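PDB 2P17: pirin-like protein from Geobacillus kaustophilus, which is of unknown function but belongs to the pirin family of the cupin superfamily and binds one iron ion per subunit. Local coordinates for residues 146-151 / 171-176; 179-184 / 226-231. All blocks are in the same frame, centred on the assembly; numbering follows the deposited sequence.

Contact 1: residues 146-151 / 171-176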
ATOM      1  N   THR A 146       9.522 -11.033   9.302  1.00 12.60           N
ATOM      2  CA  THR A 146       9.643 -11.166   7.859  1.00 12.40           C
ATOM      3  C   THR A 146       9.179  -9.867   7.237  1.00 11.82           C
ATOM      4  O   THR A 146       8.212  -9.254   7.696  1.00 11.47           O
ATOM      5  CB  THR A 146       8.845 -12.335   7.278  1.00 13.10           C
ATOM      6  OG1 THR A 146       7.483 -12.238   7.675  1.00 15.20           O
ATOM      7  CG2 THR A 146       9.394 -13.670   7.753  1.00 14.93           C
ATOM      8  N   ILE A 147       9.922  -9.424   6.234  1.00 11.42           N
ATOM      9  CA  ILE A 147       9.577  -8.229   5.478  1.00 10.90           C
ATOM     10  C   ILE A 147       9.456  -8.674   4.028  1.00 10.56           C
ATOM     11  O   ILE A 147      10.464  -8.992   3.385  1.00 11.21           O
ATOM     12  CB  ILE A 147      10.637  -7.117   5.625  1.00 10.85           C
ATOM     13  CG1 ILE A 147      10.831  -6.759   7.107  1.00 11.45           C
ATOM     14  CG2 ILE A 147      10.231  -5.883   4.813  1.00 10.74           C
ATOM     15  CD1 ILE A 147      12.025  -7.462   7.737  1.00 14.26           C
ATOM     16  N   ARG A 148       8.218  -8.726   3.536  1.00 10.09           N
ATOM     17  CA  ARG A 148       7.918  -9.185   2.181  1.00  9.71           C
ATOM     18  C   ARG A 148       7.826  -7.964   1.286  1.00  9.70           C
ATOM     19  O   ARG A 148       7.111  -7.018   1.581  1.00 10.05           O
ATOM     20  CB  ARG A 148       6.600  -9.957   2.172  1.00  9.91           C
ATOM     21  CG  ARG A 148       6.268 -10.619   0.857  1.00 11.21           C
ATOM     22  CD  ARG A 148       5.062 -11.522   1.021  1.00 12.83           C
ATOM     23  NE  ARG A 148       5.370 -12.700   1.837  1.00 14.35           N
ATOM     24  CZ  ARG A 148       5.006 -12.892   3.109  0.90 19.03           C
ATOM     25  NH1 ARG A 148       4.301 -11.984   3.809  1.00 20.93           N
ATOM     26  NH2 ARG A 148       5.376 -14.024   3.695  1.00 22.63           N
ATOM     27  N   VAL A 149       8.583  -7.978   0.197  1.00  8.79           N
ATOM     28  CA  VAL A 149       8.708  -6.804  -0.649  1.00  8.49           C
ATOM     29  C   VAL A 149       7.809  -6.964  -1.876  1.00  8.28           C
ATOM     30  O   VAL A 149       8.073  -7.795  -2.740  1.00  8.58           O
ATOM     31  CB  VAL A 149      10.176  -6.555  -1.080  1.00  8.36           C
ATOM     32  CG1 VAL A 149      10.301  -5.216  -1.797  1.00  9.65           C
ATOM     33  CG2 VAL A 149      11.104  -6.608   0.137  1.00  9.31           C
ATOM     34  N   PHE A 150       6.758  -6.148  -1.954  1.00  7.36           N
ATOM     35  CA  PHE A 150       5.843  -6.157  -3.096  1.00  7.88           C
ATOM     36  C   PHE A 150       6.254  -5.189  -4.189  1.00  7.81           C
ATOM     37  O   PHE A 150       5.914  -5.385  -5.358  1.00  8.60           O
ATOM     38  CB  PHE A 150       4.411  -5.871  -2.647  1.00  7.90           C
ATOM     39  CG  PHE A 150       3.750  -7.050  -1.999  1.00  7.56           C
ATOM     40  CD1 PHE A 150       3.166  -8.030  -2.785  1.00  8.55           C
ATOM     41  CD2 PHE A 150       3.732  -7.194  -0.610  1.00  8.49           C
ATOM     42  CE1 PHE A 150       2.548  -9.130  -2.215  1.00  8.81           C
ATOM     43  CE2 PHE A 150       3.109  -8.309  -0.022  1.00  7.36           C
ATOM     44  CZ  PHE A 150       2.529  -9.277  -0.830  1.00  7.73           C
ATOM     45  N   SER A 151       6.986  -4.150  -3.803  1.00  7.48           N
ATOM     46  CA  SER A 151       7.512  -3.169  -4.754  1.00  7.25           C
ATOM     47  C   SER A 151       8.687  -2.456  -4.128  1.00  7.26           C
ATOM     48  O   SER A 151       8.731  -2.267  -2.909  1.00  7.30           O
ATOM     49  CB  SER A 151       6.430  -2.157  -5.136  1.00  7.64           C
ATOM     50  OG  SER A 151       6.873  -1.323  -6.201  1.00  8.13           O
ATOM     51  N   GLU A 171       5.343  -5.628   3.296  1.00  8.55           N
ATOM     52  CA  GLU A 171       4.524  -6.180   4.360  1.00  8.96           C
ATOM     53  C   GLU A 171       5.427  -6.710   5.469  1.00  9.24           C
ATOM     54  O   GLU A 171       6.296  -7.549   5.217  1.00  9.74           O
ATOM     55  CB  GLU A 171       3.643  -7.289   3.807  1.00  9.26           C
ATOM     56  CG  GLU A 171       2.725  -7.923   4.842  1.00 10.83           C
ATOM     57  CD  GLU A 171       1.955  -9.068   4.260  1.00 13.63           C
ATOM     58  OE1 GLU A 171       2.503  -9.723   3.352  1.00 14.13           O
ATOM     59  OE2 GLU A 171       0.826  -9.320   4.723  1.00 15.69           O
HETATM   60  N   MSE A 172       5.214  -6.221   6.686  1.00  9.59           N
HETATM   61  CA  MSE A 172       5.997  -6.669   7.833  1.00 10.71           C
HETATM   62  C   MSE A 172       5.150  -7.495   8.763  1.00 11.25           C
HETATM   63  O   MSE A 172       4.031  -7.100   9.101  1.00 11.47           O
HETATM   64  CB  MSE A 172       6.550  -5.487   8.615  1.00 10.59           C
HETATM   65  CG  MSE A 172       7.395  -4.564   7.811  1.00 11.23           C
HETATM   66 SE   MSE A 172       8.222  -3.323   9.029  0.50 12.21          SE
HETATM   67  CE  MSE A 172       8.606  -2.044   7.787  1.00 12.84           C
ATOM     68  N   ILE A 173       5.688  -8.642   9.157  1.00 10.86           N
ATOM     69  CA  ILE A 173       5.112  -9.465  10.212  1.00 11.98           C
ATOM     70  C   ILE A 173       6.202  -9.573  11.273  1.00 11.23           C
ATOM     71  O   ILE A 173       7.286 -10.109  11.011  1.00 12.22           O
ATOM     72  CB  ILE A 173       4.699 -10.853   9.720  1.00 12.32           C
ATOM     73  CG1 ILE A 173       3.671 -10.744   8.576  1.00 12.72           C
ATOM     74  CG2 ILE A 173       4.114 -11.650  10.885  1.00 13.58           C
ATOM     75  CD1 ILE A 173       3.305 -12.088   7.912  1.00 14.63           C
ATOM     76  N   VAL A 174       5.912  -9.036  12.453  1.00 10.73           N
ATOM     77  CA  VAL A 174       6.944  -8.832  13.466  1.00 11.28           C
ATOM     78  C   VAL A 174       6.491  -9.441  14.784  1.00 11.42           C
ATOM     79  O   VAL A 174       5.392  -9.160  15.253  1.00 11.85           O
ATOM     80  CB  VAL A 174       7.234  -7.324  13.655  1.00 11.30           C
ATOM     81  CG1 VAL A 174       8.451  -7.124  14.544  1.00 11.80           C
ATOM     82  CG2 VAL A 174       7.482  -6.631  12.297  1.00 11.97           C
ATOM     83  N   GLU A 175       7.350 -10.265  15.379  1.00 12.10           N
ATOM     84  CA  GLU A 175       7.048 -10.894  16.666  1.00 13.51           C
ATOM     85  C   GLU A 175       7.224  -9.888  17.801  1.00 13.73           C
ATOM     86  O   GLU A 175       8.064  -8.985  17.712  1.00 13.70           O
ATOM     87  CB  GLU A 175       7.924 -12.140  16.883  1.00 14.14           C
ATOM     88  CG  GLU A 175       7.865 -13.196  15.757  1.00 17.52           C
ATOM     89  CD  GLU A 175       6.467 -13.740  15.488  1.00 23.42           C
ATOM     90  OE1 GLU A 175       5.814 -14.202  16.446  1.00 25.55           O
ATOM     91  OE2 GLU A 175       6.024 -13.717  14.313  1.00 25.15           O
ATOM     92  N   PRO A 176       6.430 -10.032  18.885  1.00 14.10           N
ATOM     93  CA  PRO A 176       6.529  -9.096  20.003  1.00 14.43           C
ATOM     94  C   PRO A 176       7.960  -8.997  20.513  1.00 14.35           C
ATOM     95  O   PRO A 176       8.626 -10.032  20.686  1.00 15.09           O
ATOM     96  CB  PRO A 176       5.634  -9.719  21.081  1.00 14.93           C
ATOM     97  CG  PRO A 176       4.697 -10.591  20.353  1.00 15.06           C
ATOM     98  CD  PRO A 176       5.404 -11.064  19.105  1.00 14.28           C
TER
HETATM   99  O   HOH W   1       6.041 -10.476   5.803  1.00 20.60           O
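The guanidinium of Arg148 turns its edge to the carboxylate of Glu171, with the two planes 73° apart. NH1 of Arg148 lies 2.9 Å from OE1 of Glu171 and makes a hydrogen-bonded salt bridge. The acceptor lies close to the guanidinium plane, but NH1 comes to OE1 from above the carboxylate plane. The bond is bent, 142° at the hydrogen. CD1 of Ile173 also sits near the edge of the guanidinium. The Phe150 ring presents its edge to Glu171 as well: its CE2 is 3.7 Å from OE1, and CB of Glu171 lies in the ring plane. OE1 of Glu171 is thus flanked by Arg148 and Phe150. The other oxygen, OE2, is hydrogen-bonded to the hydroxyl of Tyr65 and forms a salt bridge with Arg236. Both oxygens of the buried carboxylate have partners, and its two arginines probably favour the charged form. A chi1 of -179° puts CG of Glu171 opposite the backbone N, and the extended chain beyond it carries the acid out to these partners.

On the same face, OG1 of Thr146 rests 3.7 Å from CB of Ile173. A water bridges OG1 of Thr146 and the backbone O of Glu171. On the other face Ile147 and Met172, a selenomethionine, lie side by side, with CG1 of Ile147 4.1 Å from CG of Met172.

The backbones are joined by four hydrogen bonds, a reciprocal pair between Thr146 and Ile173 and another between Arg148 and Glu171. Beyond the Arg148–Glu171 pair the register shifts: Phe150 and Ser151 both face Met169, a classic beta bulge, at the corner the chain turns at Phe150. This is antiparallel pairing that runs into a classic bulge, within the beta-rich cupin architecture of pirins and away from the iron site.

Contact 2: residues 179-184 / 226-231; sequences TVVQDL and ELNVTA
OG1 of Thr179 and OG1 of Thr230 share a hydrogen bond of 2.8 Å; either may be the donor. Both threonines hold OG1 anti to the carbonyl carbon (chi1 near -60°), which lets the hydroxyls meet across a non-hydrogen-bonded pair. CA of Thr179 also makes a CA-H...O contact with O of Val229, at 3.1 Å.

Val180 pairs with Val229 through two backbone hydrogen bonds. Their side chains share the buried face but touch loosely, CB to CB 4.5 Å.

Val181 returns to the face of Thr179 and Asp183. Its CG1 comes across the Glu226 side chain and lies 3.6 Å from its CD. CG2 lies 3.4 Å from OD1 of Asn228. The carboxylate of Glu226 has a salt bridge to Lys155.

Gln182 is locked to Leu227 by a second reciprocal backbone pair. Its N reaches O of Leu227 at 3.0 Å, a nearly straight bond of 172°. Its chain bends at chi2 (69°), and NE2 curls over to bond to the carbonyl O of the next residue, Asp183, 2.9 Å away. NE2 also bonds to O of Ser153, while OE1 takes a bond from Ser154, so both ends of this buried amide are satisfied.

Asp183 and Glu226 form a non-hydrogen-bonded pair, but the Asp183 carboxylate leads away; CA of Asp183 is 4.3 Å from CG of Glu226. OD1 of Asp183 bonds to N of Lys155.

Strand 224-231 also pairs in parallel with strand 3-19 and antiparallel with strand 198-201. On the buried face, Gln182 and Leu227 pack on Leu239 of strand 235-242, and Val180 packs on Val174 of strand 167-174.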
ATOM      1  N   THR A 179      12.582  -5.621  16.902  1.00 13.26           N
ATOM      2  CA  THR A 179      12.739  -4.348  16.209  1.00 13.96           C
ATOM      3  C   THR A 179      13.198  -4.616  14.780  1.00 14.08           C
ATOM      4  O   THR A 179      14.102  -5.428  14.549  1.00 15.43           O
ATOM      5  CB  THR A 179      13.742  -3.421  16.943  1.00 14.59           C
ATOM      6  OG1 THR A 179      13.248  -3.148  18.261  1.00 15.23           O
ATOM      7  CG2 THR A 179      13.909  -2.097  16.200  1.00 15.82           C
ATOM      8  N   VAL A 180      12.552  -3.928  13.836  1.00 13.47           N
ATOM      9  CA  VAL A 180      12.832  -4.027  12.400  1.00 13.93           C
ATOM     10  C   VAL A 180      13.111  -2.625  11.891  1.00 12.80           C
ATOM     11  O   VAL A 180      12.512  -1.660  12.369  1.00 12.49           O
ATOM     12  CB  VAL A 180      11.602  -4.589  11.619  1.00 14.35           C
ATOM     13  CG1 VAL A 180      11.856  -4.625  10.117  1.00 17.09           C
ATOM     14  CG2 VAL A 180      11.244  -5.976  12.094  1.00 17.10           C
ATOM     15  N   VAL A 181      14.004  -2.519  10.912  1.00 11.90           N
ATOM     16  CA  VAL A 181      14.320  -1.236  10.297  1.00 11.97           C
ATOM     17  C   VAL A 181      14.000  -1.276   8.806  1.00 11.47           C
ATOM     18  O   VAL A 181      14.403  -2.220   8.101  1.00 11.74           O
ATOM     19  CB  VAL A 181      15.824  -0.903  10.458  1.00 12.22           C
ATOM     20  CG1 VAL A 181      16.164   0.394   9.771  1.00 13.59           C
ATOM     21  CG2 VAL A 181      16.200  -0.820  11.932  1.00 13.42           C
ATOM     22  N   GLN A 182      13.277  -0.263   8.332  1.00 10.41           N
ATOM     23  CA  GLN A 182      13.090  -0.043   6.896  1.00 10.24           C
ATOM     24  C   GLN A 182      13.866   1.199   6.435  1.00 10.49           C
ATOM     25  O   GLN A 182      13.684   2.287   6.992  1.00 11.13           O
ATOM     26  CB  GLN A 182      11.607   0.120   6.578  1.00 10.23           C
ATOM     27  CG  GLN A 182      11.337   0.488   5.123  1.00  9.92           C
ATOM     28  CD  GLN A 182      11.654  -0.626   4.145  1.00  9.24           C
ATOM     29  OE1 GLN A 182      11.399  -1.795   4.423  1.00  9.90           O
ATOM     30  NE2 GLN A 182      12.203  -0.269   2.991  1.00  8.45           N
ATOM     31  N   ASP A 183      14.706   1.029   5.413  1.00  9.72           N
ATOM     32  CA  ASP A 183      15.429   2.147   4.780  1.00  9.69           C
ATOM     33  C   ASP A 183      14.558   2.847   3.749  1.00  9.52           C
ATOM     34  O   ASP A 183      13.802   2.198   3.024  1.00 10.04           O
ATOM     35  CB  ASP A 183      16.712   1.655   4.101  1.00  9.83           C
ATOM     36  CG  ASP A 183      16.454   0.533   3.109  1.00 10.28           C
ATOM     37  OD1 ASP A 183      15.739  -0.429   3.463  1.00 10.51           O
ATOM     38  OD2 ASP A 183      16.964   0.620   1.971  1.00 14.14           O
ATOM     39  N   LEU A 184      14.662   4.174   3.688  1.00  9.13           N
ATOM     40  CA  LEU A 184      13.963   4.951   2.669  1.00  9.79           C
ATOM     41  C   LEU A 184      14.835   6.085   2.193  1.00  9.76           C
ATOM     42  O   LEU A 184      15.469   6.745   3.005  1.00 10.06           O
ATOM     43  CB  LEU A 184      12.683   5.571   3.239  1.00 10.33           C
ATOM     44  CG  LEU A 184      11.566   4.611   3.635  1.00 10.95           C
ATOM     45  CD1 LEU A 184      10.499   5.401   4.362  1.00 11.42           C
ATOM     46  CD2 LEU A 184      10.988   3.887   2.403  1.00 12.30           C
ATOM     47  N   GLU A 226      15.869   6.073   7.796  1.00 11.51           N
ATOM     48  CA  GLU A 226      15.378   4.795   8.298  1.00 12.54           C
ATOM     49  C   GLU A 226      14.138   4.998   9.149  1.00 11.99           C
ATOM     50  O   GLU A 226      13.980   6.039   9.798  1.00 12.42           O
ATOM     51  CB  GLU A 226      16.467   4.091   9.116  1.00 12.39           C
ATOM     52  CG  GLU A 226      17.538   3.435   8.241  1.00 14.41           C
ATOM     53  CD  GLU A 226      18.710   2.851   9.016  1.00 14.90           C
ATOM     54  OE1 GLU A 226      18.781   3.045  10.242  1.00 18.90           O
ATOM     55  OE2 GLU A 226      19.575   2.225   8.367  1.00 19.73           O
ATOM     56  N   LEU A 227      13.247   4.010   9.110  1.00 12.18           N
ATOM     57  CA  LEU A 227      12.136   3.949  10.046  1.00 12.18           C
ATOM     58  C   LEU A 227      12.226   2.709  10.916  1.00 12.37           C
ATOM     59  O   LEU A 227      12.238   1.575  10.411  1.00 12.43           O
ATOM     60  CB  LEU A 227      10.797   3.959   9.328  1.00 12.43           C
ATOM     61  CG  LEU A 227       9.669   3.949  10.365  1.00 14.53           C
ATOM     62  CD1 LEU A 227       9.281   5.370  10.720  1.00 13.32           C
ATOM     63  CD2 LEU A 227       8.474   3.180   9.875  1.00 15.35           C
ATOM     64  N   ASN A 228      12.282   2.942  12.222  1.00 12.43           N
ATOM     65  CA  ASN A 228      12.326   1.880  13.216  1.00 13.24           C
ATOM     66  C   ASN A 228      10.924   1.424  13.608  1.00 12.49           C
ATOM     67  O   ASN A 228      10.025   2.242  13.791  1.00 12.20           O
ATOM     68  CB  ASN A 228      13.088   2.349  14.467  1.00 13.84           C
ATOM     69  CG  ASN A 228      14.555   2.629  14.199  0.90 16.49           C
ATOM     70  OD1 ASN A 228      15.126   2.156  13.216  1.00 19.81           O
ATOM     71  ND2 ASN A 228      15.174   3.405  15.080  0.20 15.50           N
ATOM     72  N   VAL A 229      10.753   0.110  13.712  1.00 12.11           N
ATOM     73  CA  VAL A 229       9.489  -0.506  14.089  1.00 12.03           C
ATOM     74  C   VAL A 229       9.762  -1.530  15.185  1.00 11.78           C
ATOM     75  O   VAL A 229      10.579  -2.429  14.988  1.00 12.14           O
ATOM     76  CB  VAL A 229       8.863  -1.273  12.886  1.00 11.90           C
ATOM     77  CG1 VAL A 229       7.644  -2.080  13.318  1.00 13.18           C
ATOM     78  CG2 VAL A 229       8.483  -0.302  11.767  1.00 12.86           C
ATOM     79  N   THR A 230       9.094  -1.394  16.332  1.00 11.87           N
ATOM     80  CA  THR A 230       9.204  -2.403  17.402  1.00 11.84           C
ATOM     81  C   THR A 230       7.823  -2.951  17.734  1.00 11.59           C
ATOM     82  O   THR A 230       6.941  -2.191  18.113  1.00 11.82           O
ATOM     83  CB  THR A 230       9.852  -1.822  18.684  1.00 12.25           C
ATOM     84  OG1 THR A 230      11.134  -1.265  18.359  1.00 13.80           O
ATOM     85  CG2 THR A 230      10.026  -2.910  19.733  1.00 13.13           C
ATOM     86  N   ALA A 231       7.637  -4.267  17.592  1.00 11.43           N
ATOM     87  CA  ALA A 231       6.331  -4.876  17.913  1.00 11.56           C
ATOM     88  C   ALA A 231       6.135  -4.961  19.417  1.00 12.45           C
ATOM     89  O   ALA A 231       7.059  -5.317  20.146  1.00 12.43           O
ATOM     90  CB  ALA A 231       6.200  -6.264  17.300  1.00 11.37           C
TER

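How the contacts relate
Contact 1 comes first along the chain. It closes a loop of 19 residues, in which strands 153-154 and 157-158 form a small hairpin. Its second strand, 167-174, is followed directly by strand 179-185, which opens contact 2. That contact closes a longer loop of 41 residues, all beta and coil. The two are in series; neither nests in the other. Their centres are about 11 Å apart and they touch. CD1 of Ile147 packs on CG1 of Val180 at 3.7 Å, and O of Glu175 lies 3.3 Å from CB of Ala231. Through the two contacts strand 235-242, which pairs with 167-174, is joined to strand 3-19, which pairs with 224-231.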